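Local atomic coordinates of acyl-CoA dehydrogenase (PDB entry 2Z1Q), a protein that probably catalyses the FAD-dependent oxidation of 2,3-saturated acyl-CoA thioesters to 2,3-dehydroacyl-CoA, passing the electrons on to an acceptor. Residues Y173-V178 with T203-E208; E81-L86 with E128-Y133. All coordinates share one frame; numbering follows the deposited sequence.

Contact 1 of 2, residues Y173-V178 with T203-E208; sequences YILNGV and TAFLVE
Tyr173 and Leu175 meet Phe205 and Val207 in a buried, wholly apolar packing contact inside the beta domain of the acyl-CoA dehydrogenase, between strands 172-183 and 201-208. The two strands are not hydrogen-bonded neighbours: their axes run nearly perpendicular, at 95°, and stay 10.5 Å apart at closest approach, so that side chains alone bridge the gap. The main element is an offset edge-to-face (T-shaped) aromatic pair. Phe205 presents its CE2 edge to the face of the Tyr173 ring, the planes turned 77° against each other and the centroids 5.6 Å apart. The closest atoms are Phe205 CE2 and Tyr173 CD2, at 3.8 Å, and the same CE2 also lies near CG and CB of the tyrosine, which places the touch at the root of that ring and not at its hydroxyl end. The Phe205 ring lies beside its own backbone N, CG anti to the carbonyl carbon (chi1 -59°), and from there it reaches across to strand 172-183. Leu175 uses both methyls: CD2 lies over one face of Phe205, while CD1 sits 4.3 Å from Phe205 CB and 4.3 Å from Val207 CG2. Phenylalanine is thereby met at its edge by one residue and on a face by another. Ala164 of strand 163-166 touches both Leu175 and Phe205, and Ala195 of strand 190-197 touches Leu175, adding to the same apolar patch. Strands of one curled sheet, crossing with apolar side chains packed between them, form the interior of the barrel-like middle domain of acyl-CoA dehydrogenases.

Contact 2 of 2, residues E81-L86 with E128-Y133; sequences EEYGGL and EQKRKY
Tyr83, Lys130 and Arg131 carry this surface contact, in which a loop side chain lies against the short helix 127-131. The phenol ring of Tyr83 is the centrepiece. Lys130 CB lies over one of its faces in a CH-pi contact, 4.2 Å from the ring centroid and 21° off the normal, while CG of the preceding Glu82 rests against the opposite face near the rim. The ring is thus held between a lysine from the helix and a glutamate of its own loop. Beyond CB the lysine chain bends at chi3 (-67°), which turns its end along the ring toward the phenol oxygen; there Lys130 NZ donates a weak hydrogen bond of 3.2 Å to Tyr83 OH, and CE packs against the same end of the ring. The one residue therefore meets the tyrosine twice, by its root and by its ammonium group. Arg131 approaches the loop backbone instead. With CG anti to the backbone N (chi1 -174°) and further bends at chi2 and chi3, its guanidinium comes to Glu82 O, which lies in the plane of the group at its edge, 2.8 Å from NH2. The same NH2 is 3.5 Å from Tyr83 CA. An alanine in place of Tyr83 would remove the ring and hydroxyl, and is likely to leave Lys130 CB without the ring face it packs on and the ammonium group without this hydrogen-bond partner, freer to turn. The loop involved links helix 62-71 to helix 90-99, so the contact lays this connection against helix 127-131 within the N-terminal helical domain; on from that helix, Lys132 and Tyr133 reach strand 201-208 of the beta domain.

Contact 2 closes before contact 1 opens along the chain, so the two follow in series, with centres about 22 Å apart on the same side of the chain's centre. Contact 2 belongs to the N-terminal helical domain and contact 1 to the middle beta domain, yet segments 128-133 and 203-208 touch directly. Tyr133 OH lies 3.1 Å from Glu208 OE2 in a probable, weak hydrogen bond, and Leu206 CD1 packs 3.9 Å from Tyr133 CE1. Strand 201-208 therefore works on two fronts: Phe205 and Val207 turn into the beta domain, whereas Leu206 and Glu208 meet the helical one, joining the two domains at this seam.

Contact 1 of 2, residues Y173-V178 with T203-E208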
loop_
_atom_site.group_PDB
_atom_site.type_symbol
_atom_site.label_atom_id
_atom_site.label_comp_id
_atom_site.label_asym_id
_atom_site.label_seq_id
_atom_site.Cartn_x
_atom_site.Cartn_y
_atom_site.Cartn_z
ATOM N N TYR B 173 -14.234 -39.714 -19.149
ATOM C CA TYR B 173 -14.030 -38.434 -19.819
ATOM C C TYR B 173 -12.524 -38.187 -19.796
ATOM O O TYR B 173 -11.871 -38.422 -18.781
ATOM C CB TYR B 173 -14.756 -37.306 -19.074
ATOM C CG TYR B 173 -16.155 -37.022 -19.584
ATOM C CD1 TYR B 173 -16.371 -36.608 -20.896
ATOM C CD2 TYR B 173 -17.267 -37.162 -18.748
ATOM C CE1 TYR B 173 -17.650 -36.341 -21.369
ATOM C CE2 TYR B 173 -18.555 -36.897 -19.213
ATOM C CZ TYR B 173 -18.736 -36.486 -20.525
ATOM O OH TYR B 173 -20.001 -36.212 -20.998
ATOM N N ILE B 174 -11.969 -37.743 -20.918
ATOM C CA ILE B 174 -10.532 -37.484 -20.991
ATOM C C ILE B 174 -10.269 -35.992 -20.861
ATOM O O ILE B 174 -10.745 -35.188 -21.677
ATOM C CB ILE B 174 -9.935 -37.971 -22.321
ATOM C CG1 ILE B 174 -10.387 -39.403 -22.602
ATOM C CG2 ILE B 174 -8.411 -37.901 -22.253
ATOM C CD1 ILE B 174 -9.946 -39.923 -23.948
ATOM N N LEU B 175 -9.506 -35.625 -19.838
ATOM C CA LEU B 175 -9.200 -34.223 -19.582
ATOM C C LEU B 175 -7.795 -33.793 -19.979
ATOM O O LEU B 175 -6.803 -34.463 -19.673
ATOM C CB LEU B 175 -9.422 -33.890 -18.098
ATOM C CG LEU B 175 -10.843 -33.900 -17.528
ATOM C CD1 LEU B 175 -10.848 -33.213 -16.170
ATOM C CD2 LEU B 175 -11.780 -33.175 -18.472
ATOM N N ASN B 176 -7.728 -32.651 -20.655
ATOM C CA ASN B 176 -6.466 -32.079 -21.093
ATOM C C ASN B 176 -6.468 -30.563 -20.902
ATOM O O ASN B 176 -7.379 -29.860 -21.354
ATOM C CB ASN B 176 -6.215 -32.438 -22.565
ATOM C CG ASN B 176 -5.746 -33.875 -22.743
ATOM O OD1 ASN B 176 -4.623 -34.223 -22.366
ATOM N ND2 ASN B 176 -6.613 -34.720 -23.299
ATOM N N GLY B 177 -5.448 -30.053 -20.225
ATOM C CA GLY B 177 -5.373 -28.619 -20.007
ATOM C C GLY B 177 -4.434 -28.259 -18.880
ATOM O O GLY B 177 -3.799 -29.136 -18.279
ATOM N N VAL B 178 -4.341 -26.966 -18.589
ATOM C CA VAL B 178 -3.477 -26.465 -17.520
ATOM C C VAL B 178 -4.277 -25.538 -16.612
ATOM O O VAL B 178 -4.979 -24.648 -17.088
ATOM C CB VAL B 178 -2.288 -25.669 -18.102
ATOM C CG1 VAL B 178 -1.415 -25.119 -16.980
ATOM C CG2 VAL B 178 -1.469 -26.563 -19.037
ATOM N N THR B 203 -17.989 -27.355 -17.786
ATOM C CA THR B 203 -18.418 -28.367 -16.823
ATOM C C THR B 203 -17.394 -28.604 -15.701
ATOM O O THR B 203 -16.187 -28.477 -15.911
ATOM C CB THR B 203 -18.662 -29.717 -17.558
ATOM O OG1 THR B 203 -19.482 -29.486 -18.716
ATOM C CG2 THR B 203 -19.356 -30.722 -16.642
ATOM N N ALA B 204 -17.884 -28.957 -14.513
ATOM C CA ALA B 204 -17.010 -29.231 -13.378
ATOM C C ALA B 204 -16.846 -30.741 -13.234
ATOM O O ALA B 204 -17.792 -31.490 -13.464
ATOM C CB ALA B 204 -17.598 -28.649 -12.107
ATOM N N PHE B 205 -15.648 -31.177 -12.847
ATOM C CA PHE B 205 -15.340 -32.599 -12.669
ATOM C C PHE B 205 -14.615 -32.896 -11.358
ATOM O O PHE B 205 -13.795 -32.106 -10.896
ATOM C CB PHE B 205 -14.459 -33.119 -13.817
ATOM C CG PHE B 205 -15.070 -32.976 -15.181
ATOM C CD1 PHE B 205 -15.082 -31.745 -15.834
ATOM C CD2 PHE B 205 -15.622 -34.079 -15.822
ATOM C CE1 PHE B 205 -15.632 -31.618 -17.102
ATOM C CE2 PHE B 205 -16.179 -33.958 -17.098
ATOM C CZ PHE B 205 -16.182 -32.726 -17.735
ATOM N N LEU B 206 -14.907 -34.051 -10.768
ATOM C CA LEU B 206 -14.254 -34.471 -9.527
ATOM C C LEU B 206 -13.074 -35.349 -9.947
ATOM O O LEU B 206 -13.269 -36.361 -10.614
ATOM C CB LEU B 206 -15.223 -35.271 -8.657
ATOM C CG LEU B 206 -16.510 -34.551 -8.239
ATOM C CD1 LEU B 206 -17.544 -35.568 -7.761
ATOM C CD2 LEU B 206 -16.201 -33.525 -7.152
ATOM N N VAL B 207 -11.858 -34.950 -9.572
ATOM C CA VAL B 207 -10.655 -35.698 -9.932
ATOM C C VAL B 207 -9.854 -36.027 -8.689
ATOM O O VAL B 207 -9.503 -35.142 -7.908
ATOM C CB VAL B 207 -9.751 -34.878 -10.901
ATOM C CG1 VAL B 207 -8.577 -35.736 -11.400
ATOM C CG2 VAL B 207 -10.575 -34.377 -12.059
ATOM N N GLU B 208 -9.569 -37.306 -8.505
ATOM C CA GLU B 208 -8.804 -37.727 -7.347
ATOM C C GLU B 208 -7.325 -37.537 -7.640
ATOM O O GLU B 208 -6.880 -37.731 -8.773
ATOM C CB GLU B 208 -9.128 -39.182 -7.023
ATOM C CG GLU B 208 -10.635 -39.401 -6.969
ATOM C CD GLU B 208 -11.025 -40.759 -6.423
ATOM O OE1 GLU B 208 -10.747 -41.773 -7.093
ATOM O OE2 GLU B 208 -11.614 -40.815 -5.323
#

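Contact 2 of 2, residues E81-L86 with E128-Y133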
loop_
_atom_site.group_PDB
_atom_site.type_symbol
_atom_site.label_atom_id
_atom_site.label_comp_id
_atom_site.label_asym_id
_atom_site.label_seq_id
_atom_site.Cartn_x
_atom_site.Cartn_y
_atom_site.Cartn_z
ATOM N N GLU B 81 -25.451 -32.241 7.846
ATOM C CA GLU B 81 -25.383 -33.215 8.924
ATOM C C GLU B 81 -25.360 -34.669 8.465
ATOM O O GLU B 81 -24.635 -35.495 9.027
ATOM C CB GLU B 81 -26.552 -32.997 9.880
ATOM C CG GLU B 81 -26.507 -31.645 10.549
ATOM C CD GLU B 81 -27.699 -31.390 11.441
ATOM O OE1 GLU B 81 -28.796 -31.111 10.909
ATOM O OE2 GLU B 81 -27.540 -31.468 12.676
ATOM N N GLU B 82 -26.147 -34.985 7.445
ATOM C CA GLU B 82 -26.212 -36.354 6.955
ATOM C C GLU B 82 -24.927 -36.835 6.290
ATOM O O GLU B 82 -24.873 -37.961 5.782
ATOM C CB GLU B 82 -27.374 -36.510 5.973
ATOM C CG GLU B 82 -27.341 -35.543 4.815
ATOM C CD GLU B 82 -28.170 -34.300 5.072
ATOM O OE1 GLU B 82 -27.904 -33.590 6.067
ATOM O OE2 GLU B 82 -29.093 -34.035 4.274
ATOM N N TYR B 83 -23.900 -35.986 6.298
ATOM C CA TYR B 83 -22.609 -36.321 5.700
ATOM C C TYR B 83 -21.444 -36.035 6.635
ATOM O O TYR B 83 -20.329 -35.786 6.180
ATOM C CB TYR B 83 -22.402 -35.534 4.406
ATOM C CG TYR B 83 -23.519 -35.703 3.413
ATOM C CD1 TYR B 83 -23.763 -36.934 2.799
ATOM C CD2 TYR B 83 -24.354 -34.636 3.105
ATOM C CE1 TYR B 83 -24.821 -37.089 1.900
ATOM C CE2 TYR B 83 -25.405 -34.778 2.216
ATOM C CZ TYR B 83 -25.639 -35.999 1.620
ATOM O OH TYR B 83 -26.713 -36.098 0.765
ATOM N N GLY B 84 -21.698 -36.053 7.937
ATOM C CA GLY B 84 -20.636 -35.802 8.895
ATOM C C GLY B 84 -20.420 -34.336 9.199
ATOM O O GLY B 84 -19.469 -33.974 9.892
ATOM N N GLY B 85 -21.302 -33.489 8.685
ATOM C CA GLY B 85 -21.182 -32.067 8.929
ATOM C C GLY B 85 -21.993 -31.614 10.121
ATOM O O GLY B 85 -22.755 -32.394 10.699
ATOM N N LEU B 86 -21.823 -30.351 10.500
ATOM C CA LEU B 86 -22.552 -29.771 11.621
ATOM C C LEU B 86 -23.657 -28.857 11.116
ATOM O O LEU B 86 -24.566 -28.502 11.864
ATOM C CB LEU B 86 -21.621 -28.969 12.524
ATOM C CG LEU B 86 -20.787 -29.733 13.552
ATOM C CD1 LEU B 86 -20.183 -30.962 12.917
ATOM C CD2 LEU B 86 -19.704 -28.822 14.101
ATOM N N GLU B 128 -25.005 -39.967 -4.359
ATOM C CA GLU B 128 -23.970 -40.949 -4.071
ATOM C C GLU B 128 -22.560 -40.364 -3.949
ATOM O O GLU B 128 -21.781 -40.815 -3.113
ATOM C CB GLU B 128 -23.979 -42.070 -5.121
ATOM C CG GLU B 128 -23.314 -41.692 -6.428
ATOM C CD GLU B 128 -23.177 -42.862 -7.395
ATOM O OE1 GLU B 128 -24.177 -43.218 -8.058
ATOM O OE2 GLU B 128 -22.063 -43.425 -7.494
ATOM N N GLN B 129 -22.227 -39.361 -4.760
ATOM C CA GLN B 129 -20.886 -38.780 -4.686
ATOM C C GLN B 129 -20.667 -37.909 -3.451
ATOM O O GLN B 129 -19.534 -37.582 -3.120
ATOM C CB GLN B 129 -20.564 -37.985 -5.960
ATOM C CG GLN B 129 -21.543 -36.884 -6.258
ATOM C CD GLN B 129 -21.383 -36.290 -7.654
ATOM O OE1 GLN B 129 -21.104 -36.994 -8.620
ATOM N NE2 GLN B 129 -21.584 -34.987 -7.759
ATOM N N LYS B 130 -21.737 -37.539 -2.755
ATOM C CA LYS B 130 -21.592 -36.725 -1.548
ATOM C C LYS B 130 -21.273 -37.599 -0.338
ATOM O O LYS B 130 -20.631 -37.142 0.610
ATOM C CB LYS B 130 -22.858 -35.912 -1.271
ATOM C CG LYS B 130 -23.062 -34.747 -2.220
ATOM C CD LYS B 130 -24.129 -33.793 -1.714
ATOM C CE LYS B 130 -25.495 -34.440 -1.731
ATOM N NZ LYS B 130 -26.539 -33.531 -1.183
ATOM N N ARG B 131 -21.713 -38.855 -0.385
ATOM C CA ARG B 131 -21.479 -39.775 0.725
ATOM C C ARG B 131 -20.067 -40.330 0.698
ATOM O O ARG B 131 -19.509 -40.685 1.738
ATOM C CB ARG B 131 -22.476 -40.939 0.695
ATOM C CG ARG B 131 -22.389 -41.876 1.917
ATOM C CD ARG B 131 -22.760 -41.164 3.226
ATOM N NE ARG B 131 -21.710 -41.233 4.247
ATOM C CZ ARG B 131 -21.769 -40.603 5.421
ATOM N NH1 ARG B 131 -20.775 -40.710 6.298
ATOM N NH2 ARG B 131 -22.830 -39.861 5.719
ATOM N N LYS B 132 -19.477 -40.387 -0.487
ATOM C CA LYS B 132 -18.140 -40.936 -0.591
ATOM C C LYS B 132 -17.049 -39.885 -0.694
ATOM O O LYS B 132 -15.904 -40.213 -0.992
ATOM C CB LYS B 132 -18.061 -41.876 -1.789
ATOM C CG LYS B 132 -18.023 -41.171 -3.127
ATOM C CD LYS B 132 -16.666 -41.343 -3.800
ATOM C CE LYS B 132 -16.352 -42.805 -4.094
ATOM N NZ LYS B 132 -15.095 -42.960 -4.892
ATOM N N TYR B 133 -17.397 -38.627 -0.449
ATOM C CA TYR B 133 -16.415 -37.551 -0.523
ATOM C C TYR B 133 -16.534 -36.566 0.626
ATOM O O TYR B 133 -15.559 -36.310 1.332
ATOM C CB TYR B 133 -16.544 -36.802 -1.857
ATOM C CG TYR B 133 -15.943 -37.521 -3.047
ATOM C CD1 TYR B 133 -16.628 -37.601 -4.258
ATOM C CD2 TYR B 133 -14.691 -38.130 -2.960
ATOM C CE1 TYR B 133 -16.091 -38.273 -5.347
ATOM C CE2 TYR B 133 -14.140 -38.805 -4.050
ATOM C CZ TYR B 133 -14.848 -38.875 -5.237
ATOM O OH TYR B 133 -14.335 -39.574 -6.304
#